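Local coordinates for protein dihydroneopterin triphosphate diphosphatase (PDB 5U7F) that hydrolyses dihydroneopterin triphosphate to the monophosphate and pyrophosphate, a step in folate biosynthesis, and probably also cleaves nucleoside triphosphates, with a preference for dATP, at residues S42-E47 with A53-K58; L25-R30 with E59-D64. One frame throughout, in Å; residues are numbered along the deposited sequence.

In the fold
From the N terminus, the chain runs through strand 10-18 into strand 23-29, which supplies most of residues 25-30, the first half of contact 2. It continues through strand 36-42 and then the loop of residues 42-47, the first half of contact 1, before entering helix 49-61. The middle of that helix, residues 53-58, closes the shorter loop of contact 1. Its end, with the turn beyond it, closes the longer loop of contact 2, which contains the shorter one. The two share the helix and meet where Val57 and Lys58 pack against Ile63. Contact 1 fastens the preceding loop to the helix, contact 2 sets the helix end on the sheet, and both reach the same cobalt ion (chain E).

Contact 1: residues S42-E47 with A53-K58; sequences SVEEGE and AMREVK. With CO (cobalt (II) ion), chain D; CO (cobalt (II) ion), chain E; SO4 (sulfate ion), chain C.
The Nudix box, the loop-helix-loop signature of Nudix hydrolases, is held together here by Arg55 of helix 49-61 gripping Glu47 of the loop that leads into it. The grip is a side-on salt bridge: Arg55 NE donates to Glu47 OE1 (3.1 Å, nearly straight at 169°), and Arg55 NH2 reaches Glu47 OE2 at 2.6 Å from somewhat outside the carboxylate plane. The guanidinium and carboxylate planes are 23° apart, almost coplanar, although the two side chains cross at about a right angle. Glu47 OE2 also takes the backbone N-H of Glu44 on its anti lone pair at 2.8 Å, which ties the carboxylate into its own type II turn. At the guanidinium edge, Arg55 NH2 makes a weak bond to Ser42 O. Arg55 NH1 continues the network with a salt bridge to Glu56 OE2 at 2.8 Å, coming from above that carboxylate.

Arg55 is thus a second-shell residue that positions a metal ligand. A bend in the Glu56 chain (chi2 -75°) helps its carboxylate span two cobalt ions, OE2 binding one and OE1 another, which Glu60 and Glu117 also bind. A sulfate joins the same ions, and its O4 accepts a hydrogen bond from Ser42 N at 3.1 Å.

Contact 2: residues L25-R30 with E59-D64; sequences LMLQRR and EEVTID. With CO (cobalt (II) ion), chain E; CO (cobalt (II) ion), chain F.
The flat group beside the meeting of Leu27 and Val61 is the carboxylate of Glu60, and both of its oxygens are engaged at the metal cluster. Glu60 OE2 bridges the cobalt ions of chains E and F, 2.1 Å from each, while Glu60 OE1 accepts a hydrogen bond from water 7 at 2.6 Å. Because that water is itself a ligand of one of these ions (chain F), the two oxygens together restrict rotation of the group. Glu59 acts from the second shell: its OE2 receives a hydrogen bond from water 5, which is bound to the other ion (chain E). Glu117 also contributes to the cluster, as does Thr40. The guanidinium of Arg29, a probable substrate-binding residue, makes a weak hydrogen bond to metal-bound water 6, while its NE forms a salt bridge with Asp31 and its NH1 hydrogen-bonds to Gln37.

Beneath this polar layer the contact proper is apolar. Val61 presents one branch, CG1, to both leucines: it meets Leu27 CD1 at 3.7 Å and Leu25 CD2 at 4.2 Å. The side chains of Leu27 and Val61 cross at about a right angle, and CG1 lies anti to the carbonyl carbon of Val61 (chi1 -61°), on the side that faces the strand.

The end of helix 49-61 therefore packs against strand 23-29. Val39 of the adjoining strand 36-42 packs against Leu27, as does His118 of strand 118-125, and Ile16 of strand 10-18 touches both Leu25 and Val61.

Contact 1: residues S42-E47 with A53-K58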
ATOM      1  N   SER A  42      -5.193   6.515  -3.879  1.00 17.30           N
ATOM      2  CA  SER A  42      -5.072   7.608  -4.856  1.00 23.07           C
ATOM      3  C   SER A  42      -4.544   8.894  -4.232  1.00 20.31           C
ATOM      4  O   SER A  42      -4.869   9.229  -3.093  1.00 22.06           O
ATOM      5  CB  SER A  42      -6.426   7.904  -5.517  1.00 22.85           C
ATOM      6  OG  SER A  42      -6.851   6.842  -6.347  1.00 25.23           O
ATOM      7  N   VAL A  43      -3.704   9.599  -4.994  1.00 18.71           N
ATOM      8  CA  VAL A  43      -3.281  10.957  -4.675  1.00 17.92           C
ATOM      9  C   VAL A  43      -4.341  11.927  -5.136  1.00 24.12           C
ATOM     10  O   VAL A  43      -4.593  12.049  -6.340  1.00 27.66           O
ATOM     11  CB  VAL A  43      -1.947  11.313  -5.353  1.00 17.36           C
ATOM     12  CG1 VAL A  43      -1.476  12.708  -4.940  1.00 21.26           C
ATOM     13  CG2 VAL A  43      -0.916  10.277  -5.017  1.00 15.58           C
ATOM     14  N   GLU A  44      -4.955  12.636  -4.197  1.00 24.06           N
ATOM     15  CA  GLU A  44      -6.039  13.553  -4.541  1.00 28.08           C
ATOM     16  C   GLU A  44      -5.530  14.905  -5.015  1.00 31.21           C
ATOM     17  O   GLU A  44      -4.401  15.296  -4.748  1.00 25.18           O
ATOM     18  CB  GLU A  44      -6.966  13.760  -3.349  1.00 33.29           C
ATOM     19  CG  GLU A  44      -7.588  12.464  -2.824  1.00 39.06           C
ATOM     20  CD  GLU A  44      -8.457  11.745  -3.862  1.00 48.02           C
ATOM     21  OE1 GLU A  44      -8.915  12.401  -4.820  1.00 65.63           O
ATOM     22  OE2 GLU A  44      -8.686  10.522  -3.723  1.00 44.46           O
ATOM     23  N   GLU A  45      -6.393  15.629  -5.706  1.00 25.97           N
ATOM     24  CA  GLU A  45      -6.022  16.928  -6.250  1.00 24.57           C
ATOM     25  C   GLU A  45      -5.586  17.856  -5.105  1.00 26.02           C
ATOM     26  O   GLU A  45      -6.207  17.907  -4.043  1.00 30.39           O
ATOM     27  CB  GLU A  45      -7.183  17.536  -7.052  1.00 34.36           C
ATOM     28  CG  GLU A  45      -6.788  17.944  -8.484  1.00 39.86           C
ATOM     29  CD  GLU A  45      -7.973  18.075  -9.436  1.00 47.80           C
ATOM     30  OE1 GLU A  45      -8.443  19.219  -9.654  1.00 47.32           O
ATOM     31  OE2 GLU A  45      -8.417  17.047 -10.013  1.00 51.96           O
ATOM     32  N   GLY A  46      -4.487  18.562  -5.316  1.00 29.19           N
ATOM     33  CA  GLY A  46      -3.970  19.461  -4.304  1.00 34.42           C
ATOM     34  C   GLY A  46      -3.082  18.868  -3.222  1.00 30.73           C
ATOM     35  O   GLY A  46      -2.522  19.627  -2.444  1.00 36.42           O
ATOM     36  N   GLU A  47      -2.940  17.543  -3.158  1.00 28.09           N
ATOM     37  CA  GLU A  47      -2.023  16.942  -2.192  1.00 26.63           C
ATOM     38  C   GLU A  47      -0.828  16.284  -2.891  1.00 23.27           C
ATOM     39  O   GLU A  47      -0.866  15.924  -4.065  1.00 22.20           O
ATOM     40  CB  GLU A  47      -2.765  15.933  -1.257  1.00 33.13           C
ATOM     41  CG  GLU A  47      -3.074  14.553  -1.834  1.00 33.31           C
ATOM     42  CD  GLU A  47      -3.856  13.591  -0.885  1.00 30.38           C
ATOM     43  OE1 GLU A  47      -3.793  13.733   0.366  1.00 36.41           O
ATOM     44  OE2 GLU A  47      -4.536  12.675  -1.410  1.00 28.00           O
ATOM     45  N   ALA A  53       0.221   9.398   1.212  1.00 20.00           N
ATOM     46  CA  ALA A  53       0.721   8.231   1.890  1.00 17.88           C
ATOM     47  C   ALA A  53       0.411   8.306   3.402  1.00 18.88           C
ATOM     48  O   ALA A  53      -0.180   7.384   3.958  1.00 17.55           O
ATOM     49  CB  ALA A  53       2.208   8.086   1.658  1.00 19.38           C
ATOM     50  N   MET A  54       0.761   9.422   4.029  1.00 20.84           N
ATOM     51  CA  MET A  54       0.477   9.584   5.450  1.00 25.03           C
ATOM     52  C   MET A  54      -1.029   9.514   5.696  1.00 24.63           C
ATOM     53  O   MET A  54      -1.465   8.893   6.667  1.00 26.77           O
ATOM     54  CB  MET A  54       1.041  10.895   5.980  1.00 23.04           C
ATOM     55  CG  MET A  54       2.502  10.788   6.387  1.00 32.63           C
ATOM     56  SD  MET A  54       3.011  12.155   7.440  1.00 60.36           S
ATOM     57  CE  MET A  54       2.417  13.566   6.493  1.00 43.99           C
ATOM     58  N   ARG A  55      -1.823  10.098   4.795  1.00 27.22           N
ATOM     59  CA  ARG A  55      -3.262  10.131   4.994  1.00 20.66           C
ATOM     60  C   ARG A  55      -3.857   8.737   4.904  1.00 26.81           C
ATOM     61  O   ARG A  55      -4.641   8.354   5.757  1.00 23.11           O
ATOM     62  CB  ARG A  55      -3.947  11.039   3.996  1.00 29.66           C
ATOM     63  CG  ARG A  55      -5.480  11.013   4.130  1.00 26.98           C
ATOM     64  CD  ARG A  55      -6.162  11.815   3.103  1.00 27.64           C
ATOM     65  NE  ARG A  55      -5.587  11.605   1.776  1.00 25.13           N
ATOM     66  CZ  ARG A  55      -5.848  10.565   0.996  1.00 25.07           C
ATOM     67  NH1 ARG A  55      -6.716   9.627   1.383  1.00 27.20           N
ATOM     68  NH2 ARG A  55      -5.254  10.476  -0.187  1.00 28.63           N
ATOM     69  N   GLU A  56      -3.510   7.995   3.854  1.00 22.15           N
ATOM     70  CA  GLU A  56      -4.016   6.647   3.660  1.00 21.31           C
ATOM     71  C   GLU A  56      -3.579   5.706   4.790  1.00 21.81           C
ATOM     72  O   GLU A  56      -4.298   4.795   5.162  1.00 23.49           O
ATOM     73  CB  GLU A  56      -3.545   6.111   2.318  1.00 19.73           C
ATOM     74  CG  GLU A  56      -4.163   6.836   1.144  1.00 17.72           C
ATOM     75  CD  GLU A  56      -5.643   6.457   0.869  1.00 24.05           C
ATOM     76  OE1 GLU A  56      -6.071   5.415   1.377  1.00 26.61           O
ATOM     77  OE2 GLU A  56      -6.346   7.194   0.123  1.00 25.27           O
ATOM     78  N   VAL A  57      -2.394   5.922   5.340  1.00 20.95           N
ATOM     79  CA  VAL A  57      -1.936   5.061   6.416  1.00 22.39           C
ATOM     80  C   VAL A  57      -2.816   5.310   7.649  1.00 19.53           C
ATOM     81  O   VAL A  57      -3.210   4.362   8.332  1.00 22.88           O
ATOM     82  CB  VAL A  57      -0.447   5.285   6.734  1.00 28.39           C
ATOM     83  CG1 VAL A  57      -0.066   4.639   8.077  1.00 26.82           C
ATOM     84  CG2 VAL A  57       0.405   4.711   5.595  1.00 23.71           C
ATOM     85  N   LYS A  58      -3.144   6.582   7.897  1.00 26.57           N
ATOM     86  CA  LYS A  58      -4.059   6.922   8.998  1.00 31.39           C
ATOM     87  C   LYS A  58      -5.447   6.312   8.753  1.00 23.96           C
ATOM     88  O   LYS A  58      -5.967   5.624   9.616  1.00 29.08           O
ATOM     89  CB  LYS A  58      -4.172   8.440   9.172  1.00 30.40           C
ATOM     90  CG  LYS A  58      -4.281   8.890  10.630  1.00 47.03           C
ATOM     91  CD  LYS A  58      -4.636  10.372  10.755  1.00 51.27           C
ATOM     92  CE  LYS A  58      -5.001  10.727  12.198  1.00 55.62           C
ATOM     93  NZ  LYS A  58      -5.464  12.144  12.360  1.00 57.05           N
TER
HETATM   94 CO    CO D 203      -8.151   7.013  -0.979  0.81 24.81          CO
HETATM   95 CO    CO E 204      -7.714   4.234   0.986  0.99 25.21          CO
HETATM   96  S   SO4 C 202      -7.919   4.003  -2.299  0.61 23.36           S
HETATM   97  O1  SO4 C 202      -7.342   3.296  -3.455  1.00 30.48           O
HETATM   98  O2  SO4 C 202      -9.360   3.743  -2.285  0.85 35.31           O
HETATM   99  O3  SO4 C 202      -7.279   3.529  -1.058  1.00 22.48           O
HETATM  100  O4  SO4 C 202      -7.712   5.440  -2.436  1.00 28.04           O
HETATM  101  O   HOH W   1      -7.421   8.583  -2.227  1.00 31.89           O
HETATM  102  O   HOH W   2      -9.065   8.356   0.446  1.00 36.63           O
HETATM  103  O   HOH W   3     -10.142   7.027  -2.099  1.00 30.54           O
HETATM  104  O   HOH W   4      -8.824   5.670   0.361  1.00 30.97           O
HETATM  105  O   HOH W   5      -8.518   4.879   2.865  1.00 29.49           O

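Contact 2: residues L25-R30 with E59-D64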
ATOM      1  N   LEU A  25       2.930  -6.493   6.771  1.00 14.92           N
ATOM      2  CA  LEU A  25       1.516  -6.383   7.014  1.00 14.43           C
ATOM      3  C   LEU A  25       0.753  -6.422   5.705  1.00 15.27           C
ATOM      4  O   LEU A  25       0.967  -5.574   4.847  1.00 14.99           O
ATOM      5  CB  LEU A  25       1.233  -5.083   7.765  1.00 13.48           C
ATOM      6  CG  LEU A  25      -0.249  -4.746   7.920  1.00 19.52           C
ATOM      7  CD1 LEU A  25      -0.963  -5.778   8.787  1.00 19.61           C
ATOM      8  CD2 LEU A  25      -0.462  -3.353   8.429  1.00 19.18           C
ATOM      9  N   MET A  26      -0.122  -7.407   5.559  1.00 14.97           N
ATOM     10  CA  MET A  26      -0.899  -7.552   4.331  1.00 15.55           C
ATOM     11  C   MET A  26      -2.376  -7.507   4.648  1.00 18.20           C
ATOM     12  O   MET A  26      -2.836  -8.079   5.662  1.00 18.02           O
ATOM     13  CB  MET A  26      -0.514  -8.840   3.643  1.00 17.82           C
ATOM     14  CG  MET A  26       0.940  -8.880   3.240  1.00 18.98           C
ATOM     15  SD  MET A  26       1.395  -7.604   2.018  1.00 21.62           S
ATOM     16  CE  MET A  26       0.410  -8.182   0.660  1.00 25.50           C
ATOM     17  N   LEU A  27      -3.117  -6.839   3.765  1.00 15.68           N
ATOM     18  CA  LEU A  27      -4.494  -6.478   4.012  1.00 19.68           C
ATOM     19  C   LEU A  27      -5.356  -7.032   2.884  1.00 19.53           C
ATOM     20  O   LEU A  27      -5.005  -6.919   1.731  1.00 17.30           O
ATOM     21  CB  LEU A  27      -4.637  -4.962   4.110  1.00 15.53           C
ATOM     22  CG  LEU A  27      -3.731  -4.222   5.090  1.00 21.75           C
ATOM     23  CD1 LEU A  27      -3.723  -2.745   4.820  1.00 25.29           C
ATOM     24  CD2 LEU A  27      -4.234  -4.469   6.472  1.00 20.16           C
ATOM     25  N   GLN A  28      -6.476  -7.630   3.256  1.00 14.05           N
ATOM     26  CA  GLN A  28      -7.402  -8.301   2.327  1.00 15.23           C
ATOM     27  C   GLN A  28      -8.412  -7.325   1.734  1.00 17.20           C
ATOM     28  O   GLN A  28      -9.188  -6.732   2.462  1.00 18.66           O
ATOM     29  CB  GLN A  28      -8.138  -9.415   3.063  1.00 22.89           C
ATOM     30  CG  GLN A  28      -9.002 -10.243   2.133  1.00 21.89           C
ATOM     31  CD  GLN A  28      -9.695 -11.364   2.875  1.00 25.69           C
ATOM     32  OE1 GLN A  28     -10.007 -11.236   4.055  1.00 22.36           O
ATOM     33  NE2 GLN A  28      -9.955 -12.457   2.177  1.00 23.11           N
ATOM     34  N   ARG A  29      -8.421  -7.130   0.414  1.00 17.71           N
ATOM     35  CA  ARG A  29      -9.328  -6.129  -0.150  1.00 16.99           C
ATOM     36  C   ARG A  29     -10.804  -6.524  -0.077  1.00 23.28           C
ATOM     37  O   ARG A  29     -11.144  -7.713  -0.039  1.00 19.41           O
ATOM     38  CB  ARG A  29      -8.988  -5.829  -1.610  1.00 20.09           C
ATOM     39  CG  ARG A  29      -7.707  -5.070  -1.769  1.00 21.11           C
ATOM     40  CD  ARG A  29      -7.564  -4.575  -3.217  1.00 32.39           C
ATOM     41  NE  ARG A  29      -8.614  -3.618  -3.563  1.00 31.18           N
ATOM     42  CZ  ARG A  29      -8.619  -2.341  -3.178  1.00 42.90           C
ATOM     43  NH1 ARG A  29      -7.628  -1.861  -2.429  1.00 35.10           N
ATOM     44  NH2 ARG A  29      -9.614  -1.534  -3.535  1.00 42.77           N
ATOM     45  N   ARG A  30     -11.662  -5.507  -0.021  1.00 18.31           N
ATOM     46  CA  ARG A  30     -13.111  -5.731   0.045  1.00 30.58           C
ATOM     47  C   ARG A  30     -13.742  -5.939  -1.333  1.00 30.02           C
ATOM     48  O   ARG A  30     -14.701  -6.701  -1.467  1.00 26.26           O
ATOM     49  CB  ARG A  30     -13.793  -4.557   0.733  1.00 31.51           C
ATOM     50  CG  ARG A  30     -13.649  -4.498   2.274  1.00 39.93           C
ATOM     51  CD  ARG A  30     -14.711  -3.564   2.870  1.00 44.34           C
ATOM     52  NE  ARG A  30     -15.958  -3.912   2.204  1.00 51.30           N
ATOM     53  CZ  ARG A  30     -16.849  -4.792   2.645  1.00 47.29           C
ATOM     54  NH1 ARG A  30     -16.699  -5.377   3.835  1.00 49.92           N
ATOM     55  NH2 ARG A  30     -17.911  -5.068   1.890  1.00 19.19           N
ATOM     56  N   GLU A  59      -6.016   6.555   7.565  1.00 26.02           N
ATOM     57  CA  GLU A  59      -7.353   6.038   7.179  1.00 25.91           C
ATOM     58  C   GLU A  59      -7.473   4.508   7.176  1.00 30.05           C
ATOM     59  O   GLU A  59      -8.467   3.964   7.666  1.00 32.22           O
ATOM     60  CB  GLU A  59      -7.751   6.548   5.771  1.00 30.39           C
ATOM     61  CG  GLU A  59      -8.035   8.057   5.663  1.00 33.47           C
ATOM     62  CD  GLU A  59      -8.391   8.525   4.229  1.00 39.55           C
ATOM     63  OE1 GLU A  59      -8.586   9.749   4.023  1.00 36.46           O
ATOM     64  OE2 GLU A  59      -8.490   7.668   3.315  1.00 39.74           O
ATOM     65  N   GLU A  60      -6.481   3.814   6.622  1.00 19.49           N
ATOM     66  CA  GLU A  60      -6.593   2.388   6.354  1.00 23.66           C
ATOM     67  C   GLU A  60      -6.142   1.469   7.476  1.00 23.43           C
ATOM     68  O   GLU A  60      -6.653   0.361   7.602  1.00 25.84           O
ATOM     69  CB  GLU A  60      -5.803   2.037   5.097  1.00 23.01           C
ATOM     70  CG  GLU A  60      -6.415   2.718   3.838  1.00 23.74           C
ATOM     71  CD  GLU A  60      -6.051   2.078   2.526  1.00 25.99           C
ATOM     72  OE1 GLU A  60      -5.249   1.138   2.533  1.00 21.65           O
ATOM     73  OE2 GLU A  60      -6.577   2.538   1.471  1.00 25.85           O
ATOM     74  N   VAL A  61      -5.169   1.892   8.271  1.00 18.70           N
ATOM     75  CA  VAL A  61      -4.743   1.057   9.372  1.00 25.80           C
ATOM     76  C   VAL A  61      -4.636   1.838  10.678  1.00 22.08           C
ATOM     77  O   VAL A  61      -4.055   1.339  11.627  1.00 22.22           O
ATOM     78  CB  VAL A  61      -3.414   0.347   9.065  1.00 24.28           C
ATOM     79  CG1 VAL A  61      -3.590  -0.563   7.846  1.00 29.57           C
ATOM     80  CG2 VAL A  61      -2.284   1.342   8.839  1.00 28.17           C
ATOM     81  N   THR A  62      -5.240   3.026  10.734  1.00 24.84           N
ATOM     82  CA  THR A  62      -5.317   3.816  11.978  1.00 32.45           C
ATOM     83  C   THR A  62      -3.964   4.027  12.676  1.00 34.30           C
ATOM     84  O   THR A  62      -3.872   4.011  13.900  1.00 29.20           O
ATOM     85  CB  THR A  62      -6.281   3.157  12.999  1.00 37.86           C
ATOM     86  OG1 THR A  62      -7.320   2.439  12.311  1.00 37.17           O
ATOM     87  CG2 THR A  62      -6.892   4.235  13.884  1.00 36.03           C
ATOM     88  N   ILE A  63      -2.913   4.203  11.887  1.00 31.81           N
ATOM     89  CA  ILE A  63      -1.596   4.516  12.412  1.00 28.25           C
ATOM     90  C   ILE A  63      -1.326   5.961  12.056  1.00 32.78           C
ATOM     91  O   ILE A  63      -1.341   6.316  10.890  1.00 31.39           O
ATOM     92  CB  ILE A  63      -0.505   3.577  11.835  1.00 26.96           C
ATOM     93  CG1 ILE A  63      -0.725   2.173  12.380  1.00 25.79           C
ATOM     94  CG2 ILE A  63       0.906   4.102  12.158  1.00 33.63           C
ATOM     95  CD1 ILE A  63       0.295   1.114  11.965  1.00 18.91           C
ATOM     96  N   ASP A  64      -1.142   6.805  13.066  1.00 30.87           N
ATOM     97  CA  ASP A  64      -0.816   8.204  12.850  1.00 36.25           C
ATOM     98  C   ASP A  64       0.696   8.403  12.945  1.00 39.10           C
ATOM     99  O   ASP A  64       1.292   8.199  14.001  1.00 33.62           O
ATOM    100  CB  ASP A  64      -1.530   9.087  13.867  1.00 38.66           C
ATOM    101  CG  ASP A  64      -1.364  10.560  13.573  1.00 46.43           C
ATOM    102  OD1 ASP A  64      -0.374  10.939  12.897  1.00 47.71           O
ATOM    103  OD2 ASP A  64      -2.226  11.348  14.019  1.00 52.95           O
TER
HETATM  104 CO    CO E 204      -7.714   4.234   0.986  0.99 25.21          CO
HETATM  105 CO    CO F 205      -6.298   1.774  -0.438  0.77 23.18          CO
HETATM  106  O   HOH W   6      -6.393   1.326  -2.573  1.00 29.05           O
HETATM  107  O   HOH W   5      -8.518   4.879   2.865  1.00 29.49           O
HETATM  108  O   HOH W   7      -5.093   0.055   0.185  1.00 26.94           O
HETATM  109  O   HOH W   4      -8.824   5.670   0.361  1.00 30.97           O